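Local coordinates for fusion DH (Streptomyces sp. MJ635-86F5, PDB 6K97), which probably dehydrates beta-hydroxyacyl intermediates, as the engineered joining of a split dehydratase domain from the polyketide synthase pathway to the macrolactam cremimycin, at residues T32-L37 against E246-H251; A55-P60 against S106-S111; A63-A68 against E215-L220; T70-G75 against P102-T107; R209-G214 against L273-A278. All coordinates share one frame; numbering follows the deposited sequence.

Interaction 1 (T32-L37 against E246-H251); sequences TEHPLL and EAFHVH
Pro35 rests on the ring of Phe248 at a surface seam between the two dehydratase parts that the engineered fusion joins, both of the hotdog family; His34, Phe248 and His249 form an aromatic cluster beside it. The proline ring can be followed atom by atom. Its CB lies 3.8 Å from Phe248 CZ, near the tip of the phenyl ring. CG comes next and stands over the centre of that ring, 3.9 Å from the centroid and only 12° off the normal, a clear CH-pi contact. Ala247 CB is equally near CG, roughly at right angles to the direction of the ring. Pro35 CD then closes on the backbone, 3.4 Å from Ala247 O. Phe248 turns an edge toward the face of His34, the planes at 88°, in an offset edge-to-face pair. This pose follows from a first torsion of -70°, which sets CG anti to the carbonyl carbon and sends the ring across to the proline. An alanine at Phe248 would remove the ring, which is likely to leave Pro35 CG without its aromatic cover and His34 without its edge-on neighbour. Polar ends are held by helix 75-88: His34 NE2 bonds to Glu80, His249 NE2 to His84. The two histidine rings meet rim to rim, with His34 CD2 4.0 Å from His249 CD2.

Interaction 2 (A55-P60 against S106-S111); sequences ALREHP and STQSSS
Ala55 and Ser110 bring their backbones within 4.3 Å, CA to CA, just where two antiparallel neighbours, strand 48-55 and strand 110-117, have their adjoining ends. Beyond this point the paths differ. Residues 56-58 adopt helical backbone angles, while Ser106 to Ser109 close a type I turn, and the first of these bends lies against the second. At the strand ends the side chains are small, so Ala55 CB packs at 3.6 Å from Ser110 CB. Leu56 does the filling: its CB sits 3.5 Å from Ser106 O, and a CG anti to the backbone N (chi1 -163°) carries CD2 along the Ser106 backbone to within 4.1 Å of Thr107 CG2. Arg57 runs over the turn, with CD 3.4 Å from Thr107 O, and bends at its third torsion; the same carbonyl oxygen lies at the edge of the guanidinium group. Gln108 lies alongside and points the same way, its amide plane turned 70° from the guanidinium. Within the turn, Ser106 OG makes weak bonds to Ser109 OG and Gln108 N. Apolar filling beneath and an arginine draped over a tight turn thus finish one end of a strand pair in the hotdog fold of the N-terminal part of the fusion.

Interaction 3 (A63-A68 against E215-L220); sequences ADHTIA and ETFRGL. With SO4 (sulfate ion), chain C.
Asp64 receives the 3-10 turn Glu215-Thr216 where the two parts of the engineered fusion abut; His65 opens a sequence that matches the HxxxGxxxxP motif of polyketide synthase dehydratase domains. At the start of 215-220, Glu215 directs its backbone N to sulfate O1 at 3.0 Å, an ion probably from the crystallisation liquor. Thr216 follows with a double grip on one carboxylate oxygen: its N reaches Asp64 OD2 at 2.9 Å in a nearly straight bond (169°), and its OG1 donates to the same OD2 at 3.0 Å. The two donors arrive on the anti side, from opposite faces of the carboxylate plane. Replacing Asp64 with a leucine would take away this acceptor, and the Thr216 amide and hydroxyl would probably both lose the partner they share. Phe217 then turns its ring beneath His65, whose CB lies over the centre of one face, 3.8 Å from the centroid; a first torsion of -174° swings CG away from the backbone N, bringing the imidazole obliquely against the phenyl while ND1 bonds to Ile72 O. Helix 252-266 sets Ala253 and Asp256 against the Phe217 side chain, Asp256 probably being the aspartate that partners the motif histidine in catalysis in this family. Arg218 brings its guanidinium edge-on to the sulfate, with NH1 to O2 at 2.9 Å and NH2 to O4 at 3.2 Å.

Interaction 4 (T70-G75 against P102-T107); sequences TTIVPG and PLVLST
Thr71 O takes two contacts from adjacent residues of one chain: Leu105 N donates to it at 2.9 Å, and Val104 CA adds a CA-H...O contact at 3.5 Å. Leu103 O repeats the pattern, taking Val73 N at 3.1 Å in a bond almost in line with its C=O, together with the CA-H of Ile72. These bonds form a single bridge between Ile72 and Val104, since the two chains run 102° apart and soon diverge. A water continues the link, donating a hydrogen bond to Val73 O at 2.7 Å and accepting one from Leu103 N. The side chains divide round this backbone clasp. Val73 holds CG1 anti to the backbone N (chi1 171°), which turns CG2 to the other segment, and this methyl touches Leu105 CD1 at 3.8 Å and Leu103 CB at 3.9 Å; Phe78 of helix 75-88 touches both Val73 and Leu103. Thr70 CG2 meets Val104 CG1 at 3.8 Å, the two side chains crossing at about a right angle. Polar pairing here is thus carried by main chain and water, while the side chains across the contact meet through carbon: the pairing probably depends little on which side chains are present, and it ties the chain that enters helix 75-88 to the loop ahead of strand 110-117.

Interaction 5 (R209-G214 against L273-A278); sequences RGFQYG and LFLPFA
The Schellman motif at Gly210, which ends helix 199-208, delivers Phe211 into a buried apolar site against Leu273 and Leu275. Leu273 CD2 lies over one face of the Phe211 ring, offset toward the rim, 4.0 Å from the centroid and 24° off the normal. With CG anti to the carbonyl carbon (chi1 -62°), Leu273 also carries this methyl close to Arg209 O, at 3.1 Å. Gly210, next in the chain, has positive phi; a CB there would press on that methyl and on the Arg209 carbonyl oxygen, which explains the glycine. The site belongs to the C-terminal part of the fusion, probably the C-terminal hotdog fold: the short strand 211-213, with inverse gamma turns centred on Phe211 and Gln212, passes strand 273-278 at 60° and 10.5 Å between axes, a packing of layers with no shared sheet bonds. At the ring edge, Phe274 O lies in the plane of Phe211, 3.4 Å from CZ. Leu275 CD2 approaches obliquely, 4.1 Å from Phe211 CE1, while Ile67 and Leu267 also touch the Phe211 side chain.

Overall arrangement
Interactions 3 and 5 are buried, interactions 2 and 4 partly so, and interaction 1 lies at the surface. Interactions 3, 4 and 5 converge on the small sheet of strands 70-71, 65-67 and 211-213: Asp64 and Ala68 pair through their backbones with Gly214 and Gly210, and Thr66 OG1 bonds to Thr71 OG1. Interactions 2 and 4 share Ser106 and Thr107 and stay within the N-terminal part, as interaction 5 stays within the C-terminal one; interactions 1 and 3 cross the engineered join. Chemistry shifts accordingly, from rings and a proline at the surface, through main-chain bonds in interaction 4, to a carboxylate in 3 and mainly apolar packing in 5. His59 ties interaction 2 to Pro35 of interaction 1.

Interaction 1 (T32-L37 against E246-H251)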
# COMPACT_ATOMS: atom_id res chain seq x y z
N THR A 32 11.43 -0.51 1.82
CA THR A 32 11.89 -1.33 2.94
C THR A 32 13.12 -2.10 2.47
O THR A 32 13.27 -2.35 1.29
CB THR A 32 10.76 -2.26 3.43
OG1 THR A 32 11.12 -2.79 4.70
CG2 THR A 32 10.50 -3.43 2.45
N GLU A 33 14.00 -2.51 3.38
CA GLU A 33 15.15 -3.36 2.99
C GLU A 33 14.81 -4.81 3.33
O GLU A 33 14.81 -5.19 4.49
CB GLU A 33 16.46 -2.94 3.69
CG GLU A 33 17.05 -1.62 3.16
CD GLU A 33 16.30 -0.34 3.61
OE1 GLU A 33 15.94 -0.21 4.81
OE2 GLU A 33 16.07 0.56 2.76
N HIS A 34 14.51 -5.61 2.33
CA HIS A 34 14.33 -7.05 2.52
C HIS A 34 14.48 -7.74 1.20
O HIS A 34 14.12 -7.18 0.20
CB HIS A 34 12.95 -7.31 3.11
CG HIS A 34 12.75 -8.70 3.60
ND1 HIS A 34 12.18 -9.69 2.84
CD2 HIS A 34 13.09 -9.27 4.77
CE1 HIS A 34 12.15 -10.81 3.53
NE2 HIS A 34 12.69 -10.58 4.71
N PRO A 35 14.95 -8.99 1.17
CA PRO A 35 15.10 -9.67 -0.12
C PRO A 35 13.80 -9.98 -0.92
O PRO A 35 13.89 -10.16 -2.12
CB PRO A 35 15.82 -10.97 0.24
CG PRO A 35 16.54 -10.64 1.52
CD PRO A 35 15.60 -9.71 2.27
N LEU A 36 12.64 -10.07 -0.28
CA LEU A 36 11.34 -10.35 -0.95
C LEU A 36 10.32 -9.20 -0.97
O LEU A 36 9.28 -9.33 -1.55
CB LEU A 36 10.67 -11.54 -0.28
CG LEU A 36 11.55 -12.79 -0.19
CD1 LEU A 36 10.97 -13.89 0.69
CD2 LEU A 36 11.84 -13.36 -1.57
N LEU A 37 10.61 -8.07 -0.33
CA LEU A 37 9.68 -6.94 -0.28
C LEU A 37 10.42 -5.68 -0.69
O LEU A 37 11.55 -5.47 -0.27
CB LEU A 37 9.10 -6.80 1.11
CG LEU A 37 8.29 -8.00 1.58
CD1 LEU A 37 7.97 -7.91 3.06
CD2 LEU A 37 7.02 -8.12 0.78
N GLU A 246 22.43 -13.52 6.25
CA GLU A 246 22.56 -12.23 6.94
C GLU A 246 21.55 -11.17 6.46
O GLU A 246 21.26 -10.17 7.16
CB GLU A 246 24.02 -11.72 6.81
CG GLU A 246 25.06 -12.59 7.53
CD GLU A 246 25.46 -13.86 6.78
OE1 GLU A 246 24.88 -14.16 5.70
OE2 GLU A 246 26.27 -14.65 7.28
N ALA A 247 20.99 -11.35 5.27
CA ALA A 247 20.02 -10.40 4.75
C ALA A 247 18.57 -10.68 5.18
O ALA A 247 17.68 -9.89 4.89
CB ALA A 247 20.09 -10.38 3.22
N PHE A 248 18.33 -11.81 5.86
CA PHE A 248 17.00 -12.15 6.27
C PHE A 248 16.82 -12.16 7.77
O PHE A 248 17.79 -12.35 8.56
CB PHE A 248 16.69 -13.59 5.86
CG PHE A 248 16.54 -13.83 4.39
CD1 PHE A 248 15.32 -13.76 3.81
CD2 PHE A 248 17.59 -14.29 3.65
CE1 PHE A 248 15.14 -14.06 2.48
CE2 PHE A 248 17.44 -14.60 2.29
CZ PHE A 248 16.20 -14.49 1.71
N HIS A 249 15.56 -12.09 8.20
CA HIS A 249 15.29 -12.34 9.63
C HIS A 249 15.73 -13.74 9.95
O HIS A 249 16.62 -13.89 10.77
CB HIS A 249 13.86 -12.02 10.00
CG HIS A 249 13.56 -10.58 9.76
ND1 HIS A 249 14.05 -9.58 10.58
CD2 HIS A 249 12.96 -9.95 8.73
CE1 HIS A 249 13.65 -8.42 10.13
NE2 HIS A 249 13.02 -8.61 8.99
N VAL A 250 15.16 -14.72 9.26
CA VAL A 250 15.68 -16.09 9.23
C VAL A 250 15.50 -16.72 7.82
O VAL A 250 14.42 -16.91 7.37
CB VAL A 250 14.97 -16.99 10.24
CG1 VAL A 250 15.69 -18.32 10.30
CG2 VAL A 250 14.93 -16.37 11.62
N HIS A 251 16.60 -17.04 7.18
CA HIS A 251 16.66 -17.50 5.84
C HIS A 251 15.68 -18.67 5.80
O HIS A 251 15.81 -19.61 6.55
CB HIS A 251 18.11 -17.93 5.47
CG HIS A 251 18.35 -18.10 3.98
ND1 HIS A 251 17.66 -19.00 3.21
CD2 HIS A 251 19.22 -17.50 3.14
CE1 HIS A 251 18.08 -18.94 1.96
NE2 HIS A 251 19.04 -18.04 1.89

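Interaction 2 (A55-P60 against S106-S111)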
# COMPACT_ATOMS: atom_id res chain seq x y z
N ALA A 55 9.25 -13.31 -8.70
CA ALA A 55 9.51 -14.01 -9.96
C ALA A 55 10.62 -15.03 -9.79
O ALA A 55 11.68 -14.74 -9.31
CB ALA A 55 9.87 -13.02 -11.05
N LEU A 56 10.40 -16.23 -10.25
CA LEU A 56 11.39 -17.27 -10.10
C LEU A 56 12.71 -16.87 -10.75
O LEU A 56 13.76 -17.21 -10.25
CB LEU A 56 10.85 -18.57 -10.66
CG LEU A 56 11.56 -19.85 -10.24
CD1 LEU A 56 11.66 -19.98 -8.76
CD2 LEU A 56 10.85 -21.05 -10.85
N ARG A 57 12.66 -16.11 -11.84
CA ARG A 57 13.87 -15.70 -12.55
C ARG A 57 14.73 -14.79 -11.72
O ARG A 57 15.94 -14.83 -11.86
CB ARG A 57 13.51 -14.99 -13.86
CG ARG A 57 12.79 -15.89 -14.85
CD ARG A 57 12.41 -15.17 -16.14
NE ARG A 57 13.48 -15.20 -17.13
CZ ARG A 57 13.57 -16.07 -18.15
NH1 ARG A 57 12.65 -17.01 -18.37
NH2 ARG A 57 14.62 -15.98 -18.97
N GLU A 58 14.13 -13.95 -10.88
CA GLU A 58 14.93 -13.13 -9.97
C GLU A 58 15.36 -13.89 -8.72
O GLU A 58 16.17 -13.39 -7.97
CB GLU A 58 14.18 -11.86 -9.53
CG GLU A 58 13.76 -10.89 -10.63
CD GLU A 58 12.72 -9.89 -10.14
OE1 GLU A 58 12.24 -10.02 -8.99
OE2 GLU A 58 12.35 -8.97 -10.89
N HIS A 59 14.78 -15.06 -8.44
CA HIS A 59 15.04 -15.78 -7.19
C HIS A 59 15.25 -17.26 -7.46
O HIS A 59 14.49 -18.09 -6.97
CB HIS A 59 13.89 -15.60 -6.17
CG HIS A 59 13.85 -14.27 -5.50
ND1 HIS A 59 12.85 -13.34 -5.74
CD2 HIS A 59 14.66 -13.71 -4.57
CE1 HIS A 59 13.05 -12.27 -5.00
NE2 HIS A 59 14.14 -12.47 -4.28
N PRO A 60 16.29 -17.60 -8.21
CA PRO A 60 16.41 -19.00 -8.64
C PRO A 60 16.58 -20.00 -7.49
O PRO A 60 16.26 -21.17 -7.65
CB PRO A 60 17.65 -19.01 -9.56
CG PRO A 60 18.00 -17.57 -9.79
CD PRO A 60 17.43 -16.78 -8.68
N SER A 106 6.85 -20.38 -11.40
CA SER A 106 7.45 -20.94 -12.60
C SER A 106 8.30 -19.89 -13.30
O SER A 106 8.22 -18.71 -12.97
CB SER A 106 6.37 -21.47 -13.54
OG SER A 106 5.78 -20.41 -14.28
N THR A 107 9.10 -20.32 -14.28
CA THR A 107 10.04 -19.39 -14.92
C THR A 107 9.31 -18.45 -15.84
O THR A 107 9.84 -17.43 -16.22
CB THR A 107 11.15 -20.12 -15.71
OG1 THR A 107 10.55 -21.02 -16.62
CG2 THR A 107 12.08 -20.91 -14.79
N GLN A 108 8.10 -18.80 -16.24
CA GLN A 108 7.36 -18.01 -17.21
C GLN A 108 6.42 -17.00 -16.53
O GLN A 108 5.65 -16.34 -17.21
CB GLN A 108 6.56 -18.95 -18.14
CG GLN A 108 7.41 -19.67 -19.20
CD GLN A 108 8.05 -18.71 -20.22
OE1 GLN A 108 7.41 -18.29 -21.19
NE2 GLN A 108 9.31 -18.34 -19.99
N SER A 109 6.47 -16.88 -15.21
CA SER A 109 5.44 -16.12 -14.50
C SER A 109 6.02 -15.32 -13.36
O SER A 109 7.18 -15.50 -12.97
CB SER A 109 4.36 -17.04 -13.96
OG SER A 109 4.78 -17.67 -12.75
N SER A 110 5.21 -14.42 -12.85
CA SER A 110 5.65 -13.53 -11.79
C SER A 110 4.45 -12.90 -11.12
O SER A 110 3.42 -12.64 -11.77
CB SER A 110 6.53 -12.41 -12.32
OG SER A 110 5.69 -11.50 -12.98
N SER A 111 4.58 -12.69 -9.81
CA SER A 111 3.45 -12.43 -8.96
C SER A 111 3.64 -11.11 -8.23
O SER A 111 4.72 -10.79 -7.76
CB SER A 111 3.32 -13.56 -7.94
OG SER A 111 2.62 -14.69 -8.41

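Interaction 3 (A63-A68 against E215-L220)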
# COMPACT_ATOMS: atom_id res chain seq x y z
N ALA A 63 13.66 -22.26 -6.79
CA ALA A 63 13.47 -23.45 -7.63
C ALA A 63 13.88 -24.70 -6.89
O ALA A 63 13.37 -25.74 -7.17
CB ALA A 63 14.24 -23.35 -8.96
N ASP A 64 14.76 -24.59 -5.90
CA ASP A 64 15.16 -25.80 -5.15
C ASP A 64 14.12 -26.28 -4.12
O ASP A 64 14.39 -27.27 -3.40
CB ASP A 64 16.52 -25.59 -4.47
CG ASP A 64 17.67 -25.49 -5.45
OD1 ASP A 64 17.46 -25.90 -6.61
OD2 ASP A 64 18.78 -24.97 -5.07
N HIS A 65 12.97 -25.59 -4.02
CA HIS A 65 11.86 -26.04 -3.17
C HIS A 65 10.69 -26.54 -4.01
O HIS A 65 9.72 -25.82 -4.24
CB HIS A 65 11.41 -24.98 -2.17
CG HIS A 65 10.40 -25.48 -1.20
ND1 HIS A 65 9.05 -25.28 -1.38
CD2 HIS A 65 10.52 -26.23 -0.08
CE1 HIS A 65 8.39 -25.87 -0.39
NE2 HIS A 65 9.26 -26.46 0.41
N THR A 66 10.81 -27.80 -4.44
CA THR A 66 9.85 -28.44 -5.33
C THR A 66 9.28 -29.65 -4.61
O THR A 66 10.01 -30.44 -4.02
CB THR A 66 10.55 -28.75 -6.67
OG1 THR A 66 10.99 -27.49 -7.24
CG2 THR A 66 9.61 -29.40 -7.68
N ILE A 67 7.95 -29.74 -4.62
CA ILE A 67 7.18 -30.78 -3.95
C ILE A 67 6.31 -31.51 -5.00
O ILE A 67 5.45 -30.90 -5.65
CB ILE A 67 6.25 -30.14 -2.90
CG1 ILE A 67 7.02 -29.27 -1.93
CG2 ILE A 67 5.52 -31.20 -2.11
CD1 ILE A 67 8.01 -30.00 -1.04
N ALA A 68 6.59 -32.78 -5.22
CA ALA A 68 5.87 -33.59 -6.23
C ALA A 68 5.77 -32.93 -7.60
O ALA A 68 4.74 -32.91 -8.17
CB ALA A 68 4.48 -33.93 -5.74
N GLU A 215 19.70 -27.96 -4.04
CA GLU A 215 20.86 -27.75 -3.23
C GLU A 215 20.64 -26.72 -2.13
O GLU A 215 21.07 -26.92 -0.97
CB GLU A 215 22.07 -27.42 -4.10
CG GLU A 215 23.36 -27.70 -3.33
CD GLU A 215 24.62 -27.45 -4.14
OE1 GLU A 215 24.53 -27.29 -5.40
OE2 GLU A 215 25.69 -27.40 -3.47
N THR A 216 19.95 -25.64 -2.45
CA THR A 216 19.74 -24.61 -1.44
C THR A 216 18.93 -25.06 -0.23
O THR A 216 19.08 -24.50 0.87
CB THR A 216 18.99 -23.39 -1.99
OG1 THR A 216 19.65 -22.90 -3.15
CG2 THR A 216 19.00 -22.29 -0.92
N PHE A 217 18.03 -26.02 -0.46
CA PHE A 217 17.16 -26.52 0.59
C PHE A 217 17.62 -27.81 1.17
O PHE A 217 16.92 -28.39 1.95
CB PHE A 217 15.72 -26.63 0.10
CG PHE A 217 15.03 -25.31 0.02
CD1 PHE A 217 15.31 -24.44 -1.04
CD2 PHE A 217 14.18 -24.89 1.01
CE1 PHE A 217 14.72 -23.20 -1.11
CE2 PHE A 217 13.60 -23.65 0.96
CZ PHE A 217 13.87 -22.80 -0.11
N ARG A 218 18.83 -28.25 0.88
CA ARG A 218 19.36 -29.45 1.55
C ARG A 218 20.33 -28.95 2.61
O ARG A 218 21.52 -29.20 2.55
CB ARG A 218 20.07 -30.36 0.56
CG ARG A 218 19.14 -31.08 -0.37
CD ARG A 218 19.75 -32.39 -0.86
NE ARG A 218 20.91 -32.10 -1.69
CZ ARG A 218 20.87 -31.82 -2.99
NH1 ARG A 218 19.73 -31.71 -3.67
NH2 ARG A 218 22.00 -31.56 -3.64
N GLY A 219 19.79 -28.24 3.60
CA GLY A 219 20.59 -27.57 4.62
C GLY A 219 20.81 -28.34 5.90
O GLY A 219 21.60 -27.93 6.71
N LEU A 220 20.16 -29.49 6.06
CA LEU A 220 20.42 -30.35 7.22
C LEU A 220 21.79 -31.03 7.08
O LEU A 220 21.89 -32.00 6.39
CB LEU A 220 19.29 -31.38 7.38
CG LEU A 220 19.40 -32.37 8.54
CD1 LEU A 220 19.33 -31.68 9.88
CD2 LEU A 220 18.32 -33.46 8.48
S SO4 C . 20.52 -30.27 -7.14
O1 SO4 C . 20.11 -28.87 -6.83
O2 SO4 C . 19.57 -31.23 -6.53
O3 SO4 C . 20.49 -30.48 -8.61
O4 SO4 C . 21.90 -30.58 -6.64

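Interaction 4 (T70-G75 against P102-T107)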
# COMPACT_ATOMS: atom_id res chain seq x y z
N THR A 70 5.86 -29.75 -8.38
CA THR A 70 5.42 -28.37 -8.37
C THR A 70 6.27 -27.49 -7.45
O THR A 70 6.38 -27.76 -6.27
CB THR A 70 3.96 -28.27 -7.93
OG1 THR A 70 3.20 -29.11 -8.75
CG2 THR A 70 3.43 -26.83 -8.06
N THR A 71 6.84 -26.44 -8.02
CA THR A 71 7.65 -25.49 -7.29
C THR A 71 6.77 -24.45 -6.60
O THR A 71 5.97 -23.77 -7.25
CB THR A 71 8.61 -24.75 -8.23
OG1 THR A 71 9.50 -25.73 -8.75
CG2 THR A 71 9.42 -23.72 -7.46
N ILE A 72 6.92 -24.35 -5.28
CA ILE A 72 5.99 -23.56 -4.45
C ILE A 72 6.76 -22.88 -3.37
O ILE A 72 7.81 -23.39 -2.93
CB ILE A 72 4.90 -24.41 -3.78
CG1 ILE A 72 5.45 -25.29 -2.65
CG2 ILE A 72 4.21 -25.33 -4.78
CD1 ILE A 72 4.33 -26.06 -1.93
N VAL A 73 6.27 -21.71 -2.98
CA VAL A 73 6.96 -20.95 -1.98
C VAL A 73 6.90 -21.76 -0.72
O VAL A 73 5.82 -22.19 -0.33
CB VAL A 73 6.28 -19.58 -1.80
CG1 VAL A 73 6.84 -18.83 -0.60
CG2 VAL A 73 6.43 -18.73 -3.07
N PRO A 74 8.02 -21.99 -0.07
CA PRO A 74 7.94 -22.72 1.23
C PRO A 74 7.19 -21.99 2.35
O PRO A 74 7.10 -20.76 2.34
CB PRO A 74 9.41 -22.92 1.65
CG PRO A 74 10.17 -21.90 0.90
CD PRO A 74 9.36 -21.44 -0.30
N GLY A 75 6.71 -22.77 3.33
CA GLY A 75 6.02 -22.23 4.45
C GLY A 75 6.92 -21.28 5.22
O GLY A 75 6.47 -20.25 5.68
N PRO A 102 -1.36 -22.67 -1.96
CA PRO A 102 0.02 -22.37 -2.20
C PRO A 102 0.21 -21.33 -3.26
O PRO A 102 -0.73 -20.99 -3.97
CB PRO A 102 0.62 -23.74 -2.65
CG PRO A 102 -0.51 -24.65 -2.88
CD PRO A 102 -1.67 -24.11 -2.11
N LEU A 103 1.44 -20.83 -3.33
CA LEU A 103 1.86 -19.88 -4.31
C LEU A 103 2.83 -20.61 -5.21
O LEU A 103 3.90 -20.98 -4.77
CB LEU A 103 2.55 -18.72 -3.63
CG LEU A 103 2.60 -17.46 -4.49
CD1 LEU A 103 3.11 -16.28 -3.64
CD2 LEU A 103 3.49 -17.70 -5.65
N VAL A 104 2.43 -20.85 -6.45
CA VAL A 104 3.19 -21.67 -7.35
C VAL A 104 4.08 -20.75 -8.12
O VAL A 104 3.63 -19.71 -8.57
CB VAL A 104 2.25 -22.46 -8.27
CG1 VAL A 104 3.02 -23.27 -9.30
CG2 VAL A 104 1.38 -23.39 -7.43
N LEU A 105 5.35 -21.10 -8.26
CA LEU A 105 6.28 -20.30 -9.06
C LEU A 105 6.66 -21.10 -10.30
O LEU A 105 6.76 -22.34 -10.25
CB LEU A 105 7.53 -19.99 -8.27
CG LEU A 105 7.36 -19.12 -7.03
CD1 LEU A 105 8.57 -19.16 -6.13
CD2 LEU A 105 7.03 -17.70 -7.36
N SER A 106 6.85 -20.38 -11.40
CA SER A 106 7.45 -20.94 -12.60
C SER A 106 8.30 -19.89 -13.30
O SER A 106 8.22 -18.71 -12.97
CB SER A 106 6.37 -21.47 -13.54
OG SER A 106 5.78 -20.41 -14.28
N THR A 107 9.10 -20.32 -14.28
CA THR A 107 10.04 -19.39 -14.92
C THR A 107 9.31 -18.45 -15.84
O THR A 107 9.84 -17.43 -16.22
CB THR A 107 11.15 -20.12 -15.71
OG1 THR A 107 10.55 -21.02 -16.62
CG2 THR A 107 12.08 -20.91 -14.79
O HOH W 1 3.26 -22.17 -1.24

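Interaction 5 (R209-G214 against L273-A278)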
# COMPACT_ATOMS: atom_id res chain seq x y z
N ARG A 209 9.60 -39.71 -1.82
CA ARG A 209 8.21 -39.40 -1.47
C ARG A 209 7.67 -38.14 -2.13
O ARG A 209 6.52 -37.81 -1.90
CB ARG A 209 8.11 -39.17 0.05
CG ARG A 209 8.71 -40.25 0.96
CD ARG A 209 7.77 -41.42 1.15
NE ARG A 209 6.65 -41.08 2.02
CZ ARG A 209 6.44 -41.53 3.26
NH1 ARG A 209 5.34 -41.15 3.90
NH2 ARG A 209 7.31 -42.33 3.87
N GLY A 210 8.51 -37.39 -2.85
CA GLY A 210 8.10 -36.15 -3.46
C GLY A 210 8.68 -34.84 -2.90
O GLY A 210 8.35 -33.75 -3.39
N PHE A 211 9.49 -34.93 -1.87
CA PHE A 211 10.18 -33.76 -1.36
C PHE A 211 11.47 -33.57 -2.18
O PHE A 211 12.53 -34.06 -1.81
CB PHE A 211 10.52 -33.93 0.13
CG PHE A 211 9.31 -34.10 1.01
CD1 PHE A 211 8.65 -33.00 1.53
CD2 PHE A 211 8.84 -35.35 1.32
CE1 PHE A 211 7.52 -33.15 2.34
CE2 PHE A 211 7.71 -35.51 2.12
CZ PHE A 211 7.05 -34.41 2.63
N GLN A 212 11.36 -32.87 -3.29
CA GLN A 212 12.46 -32.78 -4.21
C GLN A 212 13.31 -31.54 -3.94
O GLN A 212 13.30 -30.58 -4.70
CB GLN A 212 11.93 -32.77 -5.63
CG GLN A 212 11.23 -34.08 -5.94
CD GLN A 212 10.02 -33.99 -6.87
OE1 GLN A 212 9.43 -32.93 -7.09
NE2 GLN A 212 9.61 -35.14 -7.35
N TYR A 213 14.05 -31.58 -2.85
CA TYR A 213 14.82 -30.44 -2.41
C TYR A 213 16.12 -30.32 -3.23
O TYR A 213 16.96 -31.20 -3.18
CB TYR A 213 15.17 -30.58 -0.93
CG TYR A 213 13.94 -30.58 0.00
CD1 TYR A 213 13.04 -29.50 0.01
CD2 TYR A 213 13.75 -31.60 0.94
CE1 TYR A 213 11.96 -29.48 0.88
CE2 TYR A 213 12.72 -31.57 1.82
CZ TYR A 213 11.80 -30.51 1.77
OH TYR A 213 10.74 -30.50 2.62
N GLY A 214 16.27 -29.20 -3.96
CA GLY A 214 17.54 -28.89 -4.57
C GLY A 214 18.55 -28.38 -3.54
O GLY A 214 18.30 -28.36 -2.34
N LEU A 273 2.23 -37.09 1.44
CA LEU A 273 3.00 -35.93 1.75
C LEU A 273 2.37 -35.21 2.85
O LEU A 273 1.16 -35.21 2.99
CB LEU A 273 3.05 -34.95 0.60
CG LEU A 273 3.69 -35.48 -0.67
CD1 LEU A 273 3.16 -34.71 -1.87
CD2 LEU A 273 5.20 -35.40 -0.57
N PHE A 274 3.24 -34.54 3.59
CA PHE A 274 2.91 -33.83 4.81
C PHE A 274 3.67 -32.55 4.74
O PHE A 274 4.88 -32.57 4.55
CB PHE A 274 3.34 -34.62 6.03
CG PHE A 274 2.33 -35.67 6.47
CD1 PHE A 274 2.36 -36.96 5.95
CD2 PHE A 274 1.35 -35.35 7.42
CE1 PHE A 274 1.45 -37.92 6.37
CE2 PHE A 274 0.42 -36.31 7.83
CZ PHE A 274 0.46 -37.60 7.29
N LEU A 275 2.95 -31.44 4.83
CA LEU A 275 3.54 -30.09 4.81
C LEU A 275 3.08 -29.28 6.01
O LEU A 275 2.02 -29.56 6.59
CB LEU A 275 3.06 -29.34 3.56
CG LEU A 275 3.49 -29.87 2.20
CD1 LEU A 275 2.88 -29.02 1.08
CD2 LEU A 275 5.01 -29.91 2.09
N PRO A 276 3.84 -28.23 6.36
CA PRO A 276 3.41 -27.32 7.40
C PRO A 276 2.17 -26.61 6.98
O PRO A 276 2.05 -26.25 5.82
CB PRO A 276 4.57 -26.32 7.52
CG PRO A 276 5.78 -27.11 7.10
CD PRO A 276 5.25 -27.99 5.97
N PHE A 277 1.21 -26.46 7.89
CA PHE A 277 0.03 -25.60 7.63
C PHE A 277 -0.23 -24.62 8.76
O PHE A 277 -1.04 -23.77 8.57
CB PHE A 277 -1.25 -26.37 7.35
CG PHE A 277 -1.91 -26.96 8.56
CD1 PHE A 277 -1.49 -28.20 9.08
CD2 PHE A 277 -3.01 -26.35 9.15
CE1 PHE A 277 -2.13 -28.76 10.17
CE2 PHE A 277 -3.67 -26.95 10.25
CZ PHE A 277 -3.21 -28.11 10.77
N ALA A 278 0.31 -24.83 9.95
CA ALA A 278 -0.01 -23.92 11.07
C ALA A 278 1.18 -23.81 12.00
O ALA A 278 1.86 -24.79 12.26
CB ALA A 278 -1.24 -24.36 11.85